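Local atomic coordinates of PP1b (Porcine reproductive and respiratory syndrome virus, PDB entry 6JDR), a protein that probably unwinds RNA and DNA duplexes with 5' to 3' polarity at the cost of ATP, as the nsp10 helicase of the viral replicase polyprotein. Residues T173-L178 / T195-P200; L184-F189 / A201-G206; L352-A357 / Q378-L383. The protein carries 1 engineered substitution. All coordinates share one frame; numbering follows the deposited sequence.

Interactions 1 and 2 belong to one region, the first RecA-like domain. Both hold helix 174-184, or the chain leaving it, against the long loop before strand 208-211. Their centres are 14 Å apart. Met177 of interaction 1 packs on Phe189 of interaction 2. Both are partly buried, with Met177, Leu178, Cys187 and Phe189 inside and residues 195-206 more exposed, apart from Gly206. Interaction 1 is mainly apolar, beside a histidine-threonine hydrogen bond. Interaction 2 depends more on backbone carbonyls. Interaction 3, also partly buried (Ala357 and Phe381), lies in the second RecA-like domain, about 42 Å from interaction 2 between centres. It combines an arginine-phenylalanine stack with two hydrogen bonds to a backbone carbonyl.

Interaction 1 of 3, residues T173-L178 / T195-P200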
ATOM      1  N   THR A 173     -13.221   3.484  -8.731  1.00 38.70           N
ATOM      2  CA  THR A 173     -14.360   3.315  -9.640  1.00 38.64           C
ATOM      3  C   THR A 173     -14.896   1.896  -9.658  1.00 39.82           C
ATOM      4  O   THR A 173     -14.272   0.977  -9.133  1.00 39.98           O
ATOM      5  CB  THR A 173     -14.004   3.705 -11.084  1.00 38.31           C
ATOM      6  OG1 THR A 173     -13.164   2.700 -11.666  1.00 38.67           O
ATOM      7  CG2 THR A 173     -13.298   5.068 -11.118  1.00 38.23           C
ATOM      8  N   HIS A 174     -16.064   1.735 -10.272  1.00 41.28           N
ATOM      9  CA  HIS A 174     -16.676   0.416 -10.458  1.00 42.11           C
ATOM     10  C   HIS A 174     -15.743  -0.511 -11.228  1.00 42.31           C
ATOM     11  O   HIS A 174     -15.616  -1.686 -10.896  1.00 42.87           O
ATOM     12  CB  HIS A 174     -18.003   0.542 -11.211  1.00 41.63           C
ATOM     13  CG  HIS A 174     -19.093   1.178 -10.409  1.00 41.99           C
ATOM     14  ND1 HIS A 174     -20.404   1.206 -10.831  1.00 42.93           N
ATOM     15  CD2 HIS A 174     -19.073   1.798  -9.206  1.00 43.04           C
ATOM     16  CE1 HIS A 174     -21.142   1.830  -9.930  1.00 43.46           C
ATOM     17  NE2 HIS A 174     -20.359   2.198  -8.933  1.00 43.26           N
ATOM     18  N   GLN A 175     -15.097   0.034 -12.254  1.00 42.46           N
ATOM     19  CA  GLN A 175     -14.237  -0.747 -13.121  1.00 43.80           C
ATOM     20  C   GLN A 175     -12.977  -1.200 -12.401  1.00 43.93           C
ATOM     21  O   GLN A 175     -12.591  -2.363 -12.509  1.00 45.24           O
ATOM     22  CB  GLN A 175     -13.864   0.056 -14.370  1.00 45.11           C
ATOM     23  CG  GLN A 175     -13.127  -0.757 -15.428  1.00 47.03           C
ATOM     24  CD  GLN A 175     -13.912  -1.978 -15.873  1.00 48.82           C
ATOM     25  OE1 GLN A 175     -15.101  -1.886 -16.188  1.00 50.04           O
ATOM     26  NE2 GLN A 175     -13.253  -3.130 -15.899  1.00 50.13           N
ATOM     27  N   THR A 176     -12.339  -0.286 -11.670  1.00 43.64           N
ATOM     28  CA  THR A 176     -11.136  -0.626 -10.906  1.00 42.37           C
ATOM     29  C   THR A 176     -11.492  -1.638  -9.820  1.00 42.44           C
ATOM     30  O   THR A 176     -10.747  -2.576  -9.576  1.00 43.51           O
ATOM     31  CB  THR A 176     -10.446   0.617 -10.296  1.00 41.98           C
ATOM     32  OG1 THR A 176     -11.357   1.332  -9.452  1.00 40.82           O
ATOM     33  CG2 THR A 176      -9.939   1.548 -11.399  1.00 41.43           C
ATOM     34  N   MET A 177     -12.650  -1.457  -9.194  1.00 43.51           N
ATOM     35  CA  MET A 177     -13.188  -2.451  -8.269  1.00 47.05           C
ATOM     36  C   MET A 177     -13.320  -3.826  -8.926  1.00 49.51           C
ATOM     37  O   MET A 177     -12.965  -4.835  -8.315  1.00 50.00           O
ATOM     38  CB  MET A 177     -14.553  -2.004  -7.729  1.00 47.12           C
ATOM     39  CG  MET A 177     -15.162  -2.952  -6.712  1.00 48.01           C
ATOM     40  SD  MET A 177     -16.728  -2.347  -6.067  1.00 49.30           S
ATOM     41  CE  MET A 177     -17.172  -3.678  -4.955  1.00 49.07           C
ATOM     42  N   LEU A 178     -13.833  -3.861 -10.157  1.00 51.20           N
ATOM     43  CA  LEU A 178     -13.991  -5.116 -10.898  1.00 53.13           C
ATOM     44  C   LEU A 178     -12.640  -5.722 -11.273  1.00 54.28           C
ATOM     45  O   LEU A 178     -12.441  -6.932 -11.153  1.00 54.96           O
ATOM     46  CB  LEU A 178     -14.839  -4.901 -12.160  1.00 53.09           C
ATOM     47  CG  LEU A 178     -15.184  -6.135 -13.009  1.00 53.23           C
ATOM     48  CD1 LEU A 178     -15.877  -7.213 -12.184  1.00 53.44           C
ATOM     49  CD2 LEU A 178     -16.056  -5.731 -14.191  1.00 53.33           C
ATOM     50  N   THR A 195     -24.715  -0.050 -11.114  1.00 44.18           N
ATOM     51  CA  THR A 195     -23.547  -0.356 -11.937  1.00 45.50           C
ATOM     52  C   THR A 195     -23.949  -0.972 -13.273  1.00 46.29           C
ATOM     53  O   THR A 195     -24.986  -1.623 -13.381  1.00 48.62           O
ATOM     54  CB  THR A 195     -22.553  -1.292 -11.224  1.00 45.55           C
ATOM     55  OG1 THR A 195     -21.392  -1.457 -12.047  1.00 44.35           O
ATOM     56  CG2 THR A 195     -23.169  -2.669 -10.941  1.00 46.34           C
ATOM     57  N   THR A 196     -23.107  -0.765 -14.277  1.00 46.36           N
ATOM     58  CA  THR A 196     -23.347  -1.268 -15.619  1.00 47.55           C
ATOM     59  C   THR A 196     -22.314  -2.340 -15.998  1.00 48.89           C
ATOM     60  O   THR A 196     -22.071  -2.593 -17.176  1.00 49.20           O
ATOM     61  CB  THR A 196     -23.304  -0.107 -16.629  1.00 48.94           C
ATOM     62  OG1 THR A 196     -22.028   0.538 -16.570  1.00 49.07           O
ATOM     63  CG2 THR A 196     -24.380   0.912 -16.306  1.00 48.93           C
ATOM     64  N   LEU A 197     -21.714  -2.965 -14.988  1.00 51.08           N
ATOM     65  CA  LEU A 197     -20.721  -4.017 -15.189  1.00 51.55           C
ATOM     66  C   LEU A 197     -21.292  -5.354 -14.738  1.00 54.03           C
ATOM     67  O   LEU A 197     -22.278  -5.398 -14.007  1.00 54.12           O
ATOM     68  CB  LEU A 197     -19.454  -3.716 -14.389  1.00 50.70           C
ATOM     69  CG  LEU A 197     -18.870  -2.307 -14.494  1.00 50.43           C
ATOM     70  CD1 LEU A 197     -17.593  -2.220 -13.676  1.00 50.37           C
ATOM     71  CD2 LEU A 197     -18.602  -1.926 -15.941  1.00 50.19           C
ATOM     72  N   GLN A 198     -20.665  -6.438 -15.181  1.00 57.87           N
ATOM     73  CA  GLN A 198     -21.049  -7.782 -14.765  1.00 60.67           C
ATOM     74  C   GLN A 198     -20.132  -8.232 -13.632  1.00 59.17           C
ATOM     75  O   GLN A 198     -19.011  -8.684 -13.869  1.00 60.14           O
ATOM     76  CB  GLN A 198     -20.962  -8.759 -15.944  1.00 63.56           C
ATOM     77  CG  GLN A 198     -21.742  -8.335 -17.182  1.00 67.21           C
ATOM     78  CD  GLN A 198     -23.235  -8.199 -16.932  1.00 70.15           C
ATOM     79  OE1 GLN A 198     -23.791  -8.844 -16.040  1.00 72.56           O
ATOM     80  NE2 GLN A 198     -23.896  -7.360 -17.728  1.00 71.02           N
ATOM     81  N   PHE A 199     -20.608  -8.085 -12.402  1.00 59.05           N
ATOM     82  CA  PHE A 199     -19.834  -8.481 -11.228  1.00 61.50           C
ATOM     83  C   PHE A 199     -20.024  -9.969 -10.959  1.00 63.53           C
ATOM     84  O   PHE A 199     -21.144 -10.472 -11.064  1.00 61.58           O
ATOM     85  CB  PHE A 199     -20.272  -7.694  -9.988  1.00 61.16           C
ATOM     86  CG  PHE A 199     -19.607  -6.352  -9.842  1.00 60.86           C
ATOM     87  CD1 PHE A 199     -20.104  -5.236 -10.504  1.00 59.82           C
ATOM     88  CD2 PHE A 199     -18.499  -6.199  -9.016  1.00 60.09           C
ATOM     89  CE1 PHE A 199     -19.502  -3.998 -10.358  1.00 59.75           C
ATOM     90  CE2 PHE A 199     -17.893  -4.964  -8.865  1.00 59.32           C
ATOM     91  CZ  PHE A 199     -18.396  -3.861  -9.537  1.00 59.71           C
ATOM     92  N   PRO A 200     -18.933 -10.679 -10.610  1.00 65.84           N
ATOM     93  CA  PRO A 200     -19.062 -12.042 -10.090  1.00 67.19           C
ATOM     94  C   PRO A 200     -19.766 -12.098  -8.737  1.00 68.70           C
ATOM     95  O   PRO A 200     -20.165 -11.066  -8.193  1.00 69.45           O
ATOM     96  CB  PRO A 200     -17.609 -12.500  -9.927  1.00 67.02           C
ATOM     97  CG  PRO A 200     -16.837 -11.669 -10.883  1.00 67.81           C
ATOM     98  CD  PRO A 200     -17.529 -10.339 -10.908  1.00 67.11           C
TER
HETATM   99  O   HOH W   1     -20.922   1.285 -13.564  1.00 42.12           O
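Leu178 has CG anti to its backbone N (chi1 -176°), which sends both methyl groups toward residues 195-200. CD2 meets Leu197 CD1 at 3.9 Å. CD1 reaches Pro200 CD at 3.8 Å and also comes within 4.2 Å of Phe199 CD2. Met177 keeps a fully extended chain, all three torsions near 180°. Its SD comes within 4.0 Å of Phe199 CE2, a Met-aromatic contact with the sulfur oblique to the ring. Leu197 CD1 sits against the first turn of the helix, 3.5 Å from His174 O.

This is the start of helix 174-184, which follows strand 168-171 of the parallel sheet in the first RecA-like helicase domain. Thr173 and Thr176 form a capping box there: Thr176 N donates to Thr173 OG1 and Thr173 N to Thr176 OG1. The loop before strand 208-211 folds back over this turn.

The polar contacts involve His174 and Gln175. Thr195 OG1 donates to His174 ND1 at 3.1 Å, from 39° out of the imidazole plane. A water also bonds to His174 ND1, at 2.8 Å, and accepts from Thr196 N. Gln175 NE2 is hydrogen-bonded to Asp179, while its OE1 rests on Leu197 CD2.

Interaction 2 of 3, residues L184-F189 / A201-G206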
ATOM      1  N   LEU A 184      -7.761 -10.678  -7.539  1.00 65.50           N
ATOM      2  CA  LEU A 184      -7.717 -11.377  -6.257  1.00 66.11           C
ATOM      3  C   LEU A 184      -8.261 -12.795  -6.367  1.00 67.15           C
ATOM      4  O   LEU A 184      -7.764 -13.704  -5.702  1.00 69.57           O
ATOM      5  CB  LEU A 184      -8.509 -10.610  -5.195  1.00 66.40           C
ATOM      6  CG  LEU A 184      -7.949  -9.248  -4.782  1.00 66.76           C
ATOM      7  CD1 LEU A 184      -8.992  -8.463  -4.002  1.00 67.37           C
ATOM      8  CD2 LEU A 184      -6.677  -9.402  -3.963  1.00 66.84           C
ATOM      9  N   GLY A 185      -9.291 -12.980  -7.188  1.00 67.50           N
ATOM     10  CA  GLY A 185      -9.948 -14.278  -7.320  1.00 67.29           C
ATOM     11  C   GLY A 185     -10.989 -14.495  -6.238  1.00 68.13           C
ATOM     12  O   GLY A 185     -12.176 -14.626  -6.534  1.00 68.32           O
ATOM     13  N   THR A 186     -10.541 -14.536  -4.983  1.00 68.19           N
ATOM     14  CA  THR A 186     -11.424 -14.751  -3.836  1.00 70.08           C
ATOM     15  C   THR A 186     -11.370 -13.544  -2.892  1.00 68.68           C
ATOM     16  O   THR A 186     -10.310 -13.215  -2.354  1.00 68.71           O
ATOM     17  CB  THR A 186     -11.020 -16.026  -3.058  1.00 72.42           C
ATOM     18  OG1 THR A 186     -10.603 -17.047  -3.976  1.00 74.21           O
ATOM     19  CG2 THR A 186     -12.182 -16.550  -2.219  1.00 72.12           C
ATOM     20  N   CYS A 187     -12.517 -12.892  -2.698  1.00 66.67           N
ATOM     21  CA  CYS A 187     -12.607 -11.692  -1.858  1.00 64.80           C
ATOM     22  C   CYS A 187     -14.053 -11.386  -1.475  1.00 64.22           C
ATOM     23  O   CYS A 187     -14.983 -11.917  -2.083  1.00 63.45           O
ATOM     24  CB  CYS A 187     -12.007 -10.494  -2.592  1.00 64.16           C
ATOM     25  SG  CYS A 187     -12.670 -10.227  -4.251  1.00 65.37           S
ATOM     26  N   ARG A 188     -14.238 -10.539  -0.462  1.00 63.59           N
ATOM     27  CA  ARG A 188     -15.574 -10.058  -0.093  1.00 63.79           C
ATOM     28  C   ARG A 188     -15.863  -8.697  -0.718  1.00 60.75           C
ATOM     29  O   ARG A 188     -14.956  -7.896  -0.929  1.00 60.23           O
ATOM     30  CB  ARG A 188     -15.743  -9.968   1.428  1.00 66.82           C
ATOM     31  CG  ARG A 188     -15.920 -11.317   2.115  1.00 69.50           C
ATOM     32  CD  ARG A 188     -14.746 -11.670   3.010  1.00 71.42           C
ATOM     33  NE  ARG A 188     -14.924 -11.180   4.377  1.00 74.67           N
ATOM     34  CZ  ARG A 188     -14.006 -11.276   5.339  1.00 77.81           C
ATOM     35  NH1 ARG A 188     -12.822 -11.832   5.098  1.00 79.17           N
ATOM     36  NH2 ARG A 188     -14.270 -10.806   6.553  1.00 79.66           N
ATOM     37  N   PHE A 189     -17.136  -8.452  -1.013  1.00 58.09           N
ATOM     38  CA  PHE A 189     -17.591  -7.157  -1.505  1.00 58.49           C
ATOM     39  C   PHE A 189     -19.109  -7.091  -1.588  1.00 58.39           C
ATOM     40  O   PHE A 189     -19.794  -8.113  -1.524  1.00 60.36           O
ATOM     41  CB  PHE A 189     -16.993  -6.837  -2.882  1.00 59.16           C
ATOM     42  CG  PHE A 189     -17.240  -7.897  -3.920  1.00 59.94           C
ATOM     43  CD1 PHE A 189     -18.416  -7.908  -4.660  1.00 61.10           C
ATOM     44  CD2 PHE A 189     -16.284  -8.867  -4.179  1.00 60.28           C
ATOM     45  CE1 PHE A 189     -18.640  -8.878  -5.625  1.00 60.45           C
ATOM     46  CE2 PHE A 189     -16.501  -9.839  -5.146  1.00 60.22           C
ATOM     47  CZ  PHE A 189     -17.681  -9.845  -5.868  1.00 60.11           C
ATOM     48  N   ALA A 201     -19.911 -13.306  -8.204  1.00 70.01           N
ATOM     49  CA  ALA A 201     -20.466 -13.489  -6.873  1.00 70.16           C
ATOM     50  C   ALA A 201     -19.366 -13.249  -5.835  1.00 69.19           C
ATOM     51  O   ALA A 201     -18.219 -13.650  -6.044  1.00 67.24           O
ATOM     52  CB  ALA A 201     -21.040 -14.891  -6.731  1.00 71.31           C
ATOM     53  N   PRO A 202     -19.710 -12.587  -4.716  1.00 69.17           N
ATOM     54  CA  PRO A 202     -18.739 -12.367  -3.648  1.00 70.04           C
ATOM     55  C   PRO A 202     -18.494 -13.619  -2.808  1.00 71.24           C
ATOM     56  O   PRO A 202     -19.442 -14.323  -2.452  1.00 71.00           O
ATOM     57  CB  PRO A 202     -19.400 -11.282  -2.798  1.00 70.07           C
ATOM     58  CG  PRO A 202     -20.858 -11.498  -2.990  1.00 69.54           C
ATOM     59  CD  PRO A 202     -21.020 -11.987  -4.400  1.00 69.36           C
ATOM     60  N   SER A 203     -17.229 -13.874  -2.484  1.00 72.39           N
ATOM     61  CA  SER A 203     -16.852 -15.009  -1.646  1.00 71.85           C
ATOM     62  C   SER A 203     -17.197 -14.767  -0.176  1.00 73.47           C
ATOM     63  O   SER A 203     -17.609 -13.670   0.211  1.00 70.38           O
ATOM     64  CB  SER A 203     -15.356 -15.287  -1.785  1.00 70.99           C
ATOM     65  OG  SER A 203     -14.989 -15.395  -3.149  1.00 72.50           O
ATOM     66  N   ARG A 204     -17.029 -15.809   0.633  1.00 77.34           N
ATOM     67  CA  ARG A 204     -17.281 -15.737   2.073  1.00 79.59           C
ATOM     68  C   ARG A 204     -16.039 -15.276   2.838  1.00 76.25           C
ATOM     69  O   ARG A 204     -16.151 -14.642   3.890  1.00 73.84           O
ATOM     70  CB  ARG A 204     -17.734 -17.103   2.598  1.00 83.73           C
ATOM     71  CG  ARG A 204     -18.940 -17.700   1.877  1.00 87.51           C
ATOM     72  CD  ARG A 204     -20.168 -16.797   1.925  1.00 90.96           C
ATOM     73  NE  ARG A 204     -20.499 -16.354   3.281  1.00 93.98           N
ATOM     74  CZ  ARG A 204     -21.093 -17.104   4.212  1.00 95.87           C
ATOM     75  NH1 ARG A 204     -21.437 -18.366   3.962  1.00 97.27           N
ATOM     76  NH2 ARG A 204     -21.343 -16.589   5.412  1.00 95.66           N
ATOM     77  N   THR A 205     -14.862 -15.605   2.307  1.00 74.41           N
ATOM     78  CA  THR A 205     -13.588 -15.219   2.909  1.00 74.77           C
ATOM     79  C   THR A 205     -12.727 -14.443   1.913  1.00 72.95           C
ATOM     80  O   THR A 205     -13.037 -14.387   0.721  1.00 71.53           O
ATOM     81  CB  THR A 205     -12.804 -16.456   3.379  1.00 75.83           C
ATOM     82  OG1 THR A 205     -12.576 -17.329   2.265  1.00 75.94           O
ATOM     83  CG2 THR A 205     -13.575 -17.201   4.463  1.00 75.82           C
ATOM     84  N   GLY A 206     -11.645 -13.852   2.419  1.00 70.69           N
ATOM     85  CA  GLY A 206     -10.714 -13.067   1.605  1.00 67.79           C
ATOM     86  C   GLY A 206     -10.730 -11.591   1.970  1.00 65.73           C
ATOM     87  O   GLY A 206     -11.545 -11.157   2.788  1.00 64.21           O
TER
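Phe189 and Pro202 meet where two parts of one long loop pass each other. The loop joins helix 174-184 to strand 208-211, an edge strand of the parallel sheet in the first RecA-like domain. Gly185 ends the helix with a positive phi. Further on, Arg188 makes backbone hydrogen bonds with Pro207 and Val209, next to and in strand 208-211.

The apolar part is a CH-pi contact. Pro202 CB sits over the centre of the Phe189 ring, 3.7 Å from the centroid and 10° off the ring normal. The two side chains cross at about a right angle. Phe189 CG lies between the backbone N and the carbonyl carbon (chi1 55°), and this places the ring under the proline. Pro202 CB also touches Phe189 O at 3.4 Å. The phenylalanine packs on Met177 and Ile181 of the helix as well. The proline thus covers a buried side chain.

A second group of contacts is van der Waals. Thr186 CG2 lies against the Ser203 side chain, 3.4 Å from Ser203 CB. Cys187 points its sulfur the other way, to Ile181 and Val209. Its CA approaches Gly206 CA to 4.2 Å, so the two backbones are close here.

The hydrogen bonds use backbone carbonyls. Ser203 N donates to Cys187 O at 3.0 Å, tilted 24° from the carbonyl plane. The Arg188 chain bends at chi2 and chi3 and runs along residues 203-206. Its CD rests 3.4 Å from Arg204 O. At the end of the chain, Arg188 NH1 makes a weak bond to Gly206 O at 2.7 Å.

Interaction 3 of 3, residues L352-A357 / Q378-L383; sequences LNRQRA and QSVFDL. Engineered in segment 378-383: Val380 (natural residue Met).
The Arg354 guanidinium lies flat on the Phe381 ring. Their centres are 3.3 Å apart and their planes 15° apart, a stacked cation-pi pair. NH2 is over the middle of the ring. The same group holds Val380 O side-on with two nitrogens: NE and NH2 each donate to it at 2.9 Å. The oxygen lies 20° out of the guanidinium plane. Stack and bonds together fix the rotation of the group.

Bends at chi2 and chi3 lead the Arg354 chain past the Val380 side chain, where CG meets Val380 CG1 at 3.6 Å. Val380 is an engineered residue, methionine in the natural protein. Ala357, one turn further on, sets its CB against Phe381 CE1 at 3.4 Å.

Around this shell, Asp290 forms a salt bridge with Arg354 NH1. Phe381 also packs on Ala286 and Ile287 of helix 281-287 and on Leu358. Asn353 caps the helix that carries Arg354: its OD1 accepts from Arg356 N at 2.7 Å, nearly straight.

The contact joins the start of helix 354-361 to the loop after strand 367-371. That helix and strand belong to the second RecA-like domain, part of the two-domain motor of superfamily 1 helicases.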
ATOM      1  N   LEU A 352      34.795 -13.932   4.843  1.00 56.73           N
ATOM      2  CA  LEU A 352      33.644 -13.398   4.122  1.00 58.35           C
ATOM      3  C   LEU A 352      33.110 -12.119   4.748  1.00 58.96           C
ATOM      4  O   LEU A 352      32.779 -12.100   5.931  1.00 61.89           O
ATOM      5  CB  LEU A 352      32.543 -14.459   4.097  1.00 59.32           C
ATOM      6  CG  LEU A 352      31.413 -14.315   3.081  1.00 59.37           C
ATOM      7  CD1 LEU A 352      31.936 -14.385   1.655  1.00 59.05           C
ATOM      8  CD2 LEU A 352      30.381 -15.404   3.327  1.00 59.20           C
ATOM      9  N   ASN A 353      33.035 -11.053   3.950  1.00 60.76           N
ATOM     10  CA  ASN A 353      32.390  -9.802   4.366  1.00 61.82           C
ATOM     11  C   ASN A 353      31.128  -9.532   3.538  1.00 63.99           C
ATOM     12  O   ASN A 353      30.799 -10.311   2.641  1.00 64.61           O
ATOM     13  CB  ASN A 353      33.374  -8.625   4.280  1.00 61.05           C
ATOM     14  CG  ASN A 353      33.755  -8.266   2.854  1.00 60.08           C
ATOM     15  OD1 ASN A 353      33.010  -8.515   1.910  1.00 60.94           O
ATOM     16  ND2 ASN A 353      34.922  -7.663   2.697  1.00 59.67           N
ATOM     17  N   ARG A 354      30.427  -8.439   3.842  1.00 66.10           N
ATOM     18  CA  ARG A 354      29.211  -8.055   3.108  1.00 64.71           C
ATOM     19  C   ARG A 354      29.441  -7.900   1.609  1.00 62.29           C
ATOM     20  O   ARG A 354      28.714  -8.487   0.808  1.00 63.25           O
ATOM     21  CB  ARG A 354      28.610  -6.755   3.664  1.00 67.20           C
ATOM     22  CG  ARG A 354      27.324  -6.942   4.452  1.00 69.12           C
ATOM     23  CD  ARG A 354      26.098  -7.023   3.548  1.00 69.37           C
ATOM     24  NE  ARG A 354      25.044  -7.868   4.114  1.00 71.83           N
ATOM     25  CZ  ARG A 354      23.872  -8.124   3.528  1.00 72.20           C
ATOM     26  NH1 ARG A 354      23.568  -7.594   2.346  1.00 71.05           N
ATOM     27  NH2 ARG A 354      22.991  -8.919   4.129  1.00 72.63           N
ATOM     28  N   GLN A 355      30.441  -7.107   1.234  1.00 59.11           N
ATOM     29  CA  GLN A 355      30.710  -6.833  -0.175  1.00 57.55           C
ATOM     30  C   GLN A 355      30.929  -8.123  -0.965  1.00 57.52           C
ATOM     31  O   GLN A 355      30.281  -8.333  -1.989  1.00 56.27           O
ATOM     32  CB  GLN A 355      31.918  -5.905  -0.324  1.00 57.21           C
ATOM     33  N   ARG A 356      31.828  -8.981  -0.475  1.00 58.68           N
ATOM     34  CA  ARG A 356      32.123 -10.276  -1.112  1.00 59.13           C
ATOM     35  C   ARG A 356      30.903 -11.191  -1.149  1.00 55.31           C
ATOM     36  O   ARG A 356      30.641 -11.849  -2.153  1.00 51.69           O
ATOM     37  CB  ARG A 356      33.239 -11.018  -0.366  1.00 64.35           C
ATOM     38  CG  ARG A 356      34.617 -10.379  -0.431  1.00 68.49           C
ATOM     39  CD  ARG A 356      35.667 -11.311   0.165  1.00 71.73           C
ATOM     40  NE  ARG A 356      36.851 -10.591   0.635  1.00 74.69           N
ATOM     41  CZ  ARG A 356      37.787 -10.061  -0.154  1.00 78.81           C
ATOM     42  NH1 ARG A 356      37.704 -10.151  -1.481  1.00 79.77           N
ATOM     43  NH2 ARG A 356      38.822  -9.425   0.390  1.00 80.48           N
ATOM     44  N   ALA A 357      30.175 -11.248  -0.039  1.00 52.87           N
ATOM     45  CA  ALA A 357      28.986 -12.091   0.053  1.00 52.35           C
ATOM     46  C   ALA A 357      27.889 -11.603  -0.885  1.00 51.54           C
ATOM     47  O   ALA A 357      27.190 -12.408  -1.491  1.00 50.63           O
ATOM     48  CB  ALA A 357      28.477 -12.146   1.486  1.00 53.59           C
ATOM     49  N   GLN A 378      25.775 -16.704   7.721  1.00 61.35           N
ATOM     50  CA  GLN A 378      24.725 -16.231   8.636  1.00 64.87           C
ATOM     51  C   GLN A 378      25.027 -14.859   9.226  1.00 65.46           C
ATOM     52  O   GLN A 378      24.150 -14.001   9.286  1.00 68.24           O
ATOM     53  CB  GLN A 378      24.542 -17.218   9.794  1.00 66.66           C
ATOM     54  CG  GLN A 378      23.874 -18.526   9.404  1.00 68.83           C
ATOM     55  CD  GLN A 378      24.005 -19.595  10.473  1.00 71.52           C
ATOM     56  OE1 GLN A 378      24.311 -19.304  11.632  1.00 70.00           O
ATOM     57  NE2 GLN A 378      23.772 -20.848  10.085  1.00 74.36           N
ATOM     58  N   SER A 379      26.271 -14.657   9.658  1.00 65.31           N
ATOM     59  CA  SER A 379      26.679 -13.409  10.309  1.00 67.36           C
ATOM     60  C   SER A 379      26.797 -12.218   9.349  1.00 67.02           C
ATOM     61  O   SER A 379      27.121 -11.108   9.776  1.00 66.41           O
ATOM     62  CB  SER A 379      28.012 -13.609  11.039  1.00 68.03           C
ATOM     63  OG  SER A 379      29.049 -13.935  10.130  1.00 69.03           O
ATOM     64  N   VAL A 380      26.556 -12.455   8.062  1.00 66.44           N
ATOM     65  CA  VAL A 380      26.572 -11.402   7.050  1.00 66.39           C
ATOM     66  C   VAL A 380      25.248 -11.315   6.277  1.00 65.25           C
ATOM     67  O   VAL A 380      24.847 -10.229   5.850  1.00 62.33           O
ATOM     68  CB  VAL A 380      27.732 -11.629   6.060  1.00 69.11           C
ATOM     69  CG1 VAL A 380      27.938 -10.413   5.175  1.00 70.28           C
ATOM     70  CG2 VAL A 380      29.020 -11.934   6.814  1.00 71.11           C
ATOM     71  N   PHE A 381      24.575 -12.451   6.098  1.00 63.30           N
ATOM     72  CA  PHE A 381      23.351 -12.509   5.310  1.00 63.37           C
ATOM     73  C   PHE A 381      22.297 -13.387   5.956  1.00 63.45           C
ATOM     74  O   PHE A 381      22.619 -14.338   6.667  1.00 62.12           O
ATOM     75  CB  PHE A 381      23.652 -13.064   3.918  1.00 64.23           C
ATOM     76  CG  PHE A 381      23.956 -12.013   2.898  1.00 64.69           C
ATOM     77  CD1 PHE A 381      25.226 -11.468   2.799  1.00 64.38           C
ATOM     78  CD2 PHE A 381      22.970 -11.569   2.033  1.00 65.23           C
ATOM     79  CE1 PHE A 381      25.508 -10.496   1.856  1.00 64.61           C
ATOM     80  CE2 PHE A 381      23.244 -10.600   1.088  1.00 65.92           C
ATOM     81  CZ  PHE A 381      24.516 -10.064   0.996  1.00 65.85           C
ATOM     82  N   ASP A 382      21.037 -13.049   5.695  1.00 64.86           N
ATOM     83  CA  ASP A 382      19.910 -13.923   5.984  1.00 65.58           C
ATOM     84  C   ASP A 382      19.522 -14.568   4.666  1.00 64.24           C
ATOM     85  O   ASP A 382      18.930 -13.925   3.798  1.00 63.53           O
ATOM     86  CB  ASP A 382      18.736 -13.133   6.566  1.00 67.67           C
ATOM     87  CG  ASP A 382      19.058 -12.522   7.920  1.00 71.81           C
ATOM     88  OD1 ASP A 382      18.680 -11.354   8.155  1.00 74.13           O
ATOM     89  OD2 ASP A 382      19.696 -13.209   8.749  1.00 74.62           O
ATOM     90  N   LEU A 383      19.894 -15.833   4.508  1.00 64.69           N
ATOM     91  CA  LEU A 383      19.639 -16.563   3.274  1.00 65.25           C
ATOM     92  C   LEU A 383      19.185 -17.980   3.606  1.00 65.28           C
ATOM     93  O   LEU A 383      20.013 -18.885   3.725  1.00 64.89           O
ATOM     94  CB  LEU A 383      20.899 -16.583   2.404  1.00 63.88           C
ATOM     95  CG  LEU A 383      20.761 -17.210   1.017  1.00 64.30           C
ATOM     96  CD1 LEU A 383      19.818 -16.407   0.133  1.00 64.48           C
ATOM     97  CD2 LEU A 383      22.130 -17.331   0.368  1.00 64.94           C
TER